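Local coordinates for protein geranylgeranyl pyrophosphate synthase (Geoglobus acetivorans, PDB 5JFQ) that builds geranylgeranyl diphosphate by adding three isopentenyl diphosphate units in turn to dimethylallyl diphosphate, with farnesyl diphosphate as a minor product, at residues 66-71 with 120-125. Sequence-based numbering, arbitrary orientation.
Sequences AIHAAI and FEILSM
The imidazole of H68 lies against M125, whose backbone carbonyl O sits over the centre of one ring face, 3.9 Å above its plane. The methionine side chain crosses the histidine at about a right angle: CB of M125 meets ND1 of H68 at 3.4 Å, and SD stands 4.6 Å from the centroid of the H68 ring, approaching the ring obliquely. The first torsion of H68 (chi1 -66°) turns CG away from its own carbonyl carbon, and the ring thereby reaches the residues around the C-terminal end of helix 105-123, where N of M125 is hydrogen-bonded to O of I122 (2.9 Å).

Deeper in, the contact becomes aliphatic. I122 presents two branches: CG2, anti to its backbone N, rests on the backbone O of H68, while CD1, at the end of an extended chain (chi2 163°), touches CG2 of I71 at 3.9 Å. CG1 of I71 is directed elsewhere, and I71 also packs on I20 of helix 9-23. On another flank the small A69 admits L123, with CB of A69 4.0 Å from CD1 of L123. A69 and L123 also have the closest CA atoms of the two segments, 5.0 Å apart. Both residues also touch I186 of helix 165-190.

No hydrogen bond joins the two segments; van der Waals packing holds them, apolar around I122 and A69 and mixed at the imidazole, which lies at the more exposed end. Beyond helix 105-123 lies the second subunit, where the ring of F120 stacks on F120 of that subunit and E121 forms a salt bridge to its R142. The pair exemplifies close helix packing in the all-helical fold of trans-prenyltransferases, joining helix 67-88 to a helix of the dimer interface.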
# COMPACT_ATOMS: atom_id res chain seq x y z
N ALA B 66 13.73 14.27 12.51
CA ALA B 66 12.87 13.09 12.56
C ALA B 66 11.46 13.36 12.06
O ALA B 66 10.61 12.46 12.12
CB ALA B 66 12.83 12.54 13.98
N ILE B 67 11.19 14.56 11.55
CA ILE B 67 9.82 14.94 11.26
C ILE B 67 9.25 14.13 10.10
O ILE B 67 8.07 13.75 10.11
CB ILE B 67 9.72 16.46 11.01
CG1 ILE B 67 8.26 16.88 10.93
CG2 ILE B 67 10.43 16.85 9.72
CD1 ILE B 67 7.58 16.96 12.28
N HIS B 68 10.09 13.81 9.10
CA HIS B 68 9.59 13.07 7.94
C HIS B 68 9.15 11.66 8.35
O HIS B 68 8.07 11.20 7.96
CB HIS B 68 10.64 13.05 6.84
CG HIS B 68 10.94 14.39 6.24
ND1 HIS B 68 10.25 14.89 5.15
CD2 HIS B 68 11.85 15.34 6.57
CE1 HIS B 68 10.72 16.10 4.84
NE2 HIS B 68 11.68 16.39 5.70
N ALA B 69 9.96 10.98 9.17
CA ALA B 69 9.54 9.72 9.75
C ALA B 69 8.31 9.88 10.65
O ALA B 69 7.49 8.96 10.75
CB ALA B 69 10.68 9.11 10.54
N ALA B 70 8.17 11.02 11.32
CA ALA B 70 6.96 11.22 12.10
C ALA B 70 5.75 11.34 11.17
O ALA B 70 4.73 10.68 11.37
CB ALA B 70 7.09 12.44 12.99
N ILE B 71 5.87 12.17 10.13
CA ILE B 71 4.76 12.28 9.19
C ILE B 71 4.53 10.95 8.48
O ILE B 71 3.38 10.58 8.22
CB ILE B 71 5.04 13.44 8.21
CG1 ILE B 71 5.16 14.75 9.00
CG2 ILE B 71 3.95 13.56 7.15
CD1 ILE B 71 4.04 14.95 10.01
N PHE B 120 5.94 6.22 2.22
CA PHE B 120 7.30 5.86 1.86
C PHE B 120 8.00 6.99 1.11
O PHE B 120 9.22 7.12 1.21
CB PHE B 120 7.29 4.57 1.07
CG PHE B 120 7.05 3.38 1.92
CD1 PHE B 120 8.09 2.84 2.67
CD2 PHE B 120 5.79 2.83 2.04
CE1 PHE B 120 7.89 1.75 3.48
CE2 PHE B 120 5.56 1.73 2.86
CZ PHE B 120 6.61 1.18 3.58
N GLU B 121 7.26 7.83 0.39
CA GLU B 121 7.92 8.96 -0.24
C GLU B 121 8.33 9.98 0.81
O GLU B 121 9.39 10.60 0.69
CB GLU B 121 7.02 9.61 -1.29
CG GLU B 121 7.70 10.76 -1.98
CD GLU B 121 6.80 11.51 -2.93
OE1 GLU B 121 5.64 11.12 -3.10
OE2 GLU B 121 7.28 12.52 -3.49
N ILE B 122 7.52 10.15 1.85
CA ILE B 122 7.87 11.12 2.87
C ILE B 122 9.04 10.61 3.71
O ILE B 122 10.03 11.32 3.92
CB ILE B 122 6.65 11.47 3.72
CG1 ILE B 122 5.65 12.24 2.85
CG2 ILE B 122 7.07 12.27 4.95
CD1 ILE B 122 4.23 12.30 3.42
N LEU B 123 8.96 9.35 4.16
CA LEU B 123 10.07 8.75 4.90
C LEU B 123 11.39 8.97 4.18
O LEU B 123 12.38 9.36 4.80
CB LEU B 123 9.83 7.26 5.11
CG LEU B 123 10.98 6.50 5.78
CD1 LEU B 123 11.30 7.09 7.12
CD2 LEU B 123 10.61 5.04 5.95
N SER B 124 11.41 8.77 2.86
CA SER B 124 12.62 8.83 2.06
C SER B 124 13.19 10.23 1.97
O SER B 124 14.34 10.39 1.53
CB SER B 124 12.36 8.29 0.65
OG SER B 124 11.76 9.28 -0.18
N MET B 125 12.42 11.25 2.34
CA MET B 125 12.92 12.62 2.36
C MET B 125 13.78 12.91 3.58
O MET B 125 14.25 14.05 3.71
CB MET B 125 11.76 13.61 2.36
CG MET B 125 10.80 13.47 1.23
SD MET B 125 9.42 14.61 1.49
CE MET B 125 8.24 14.01 0.29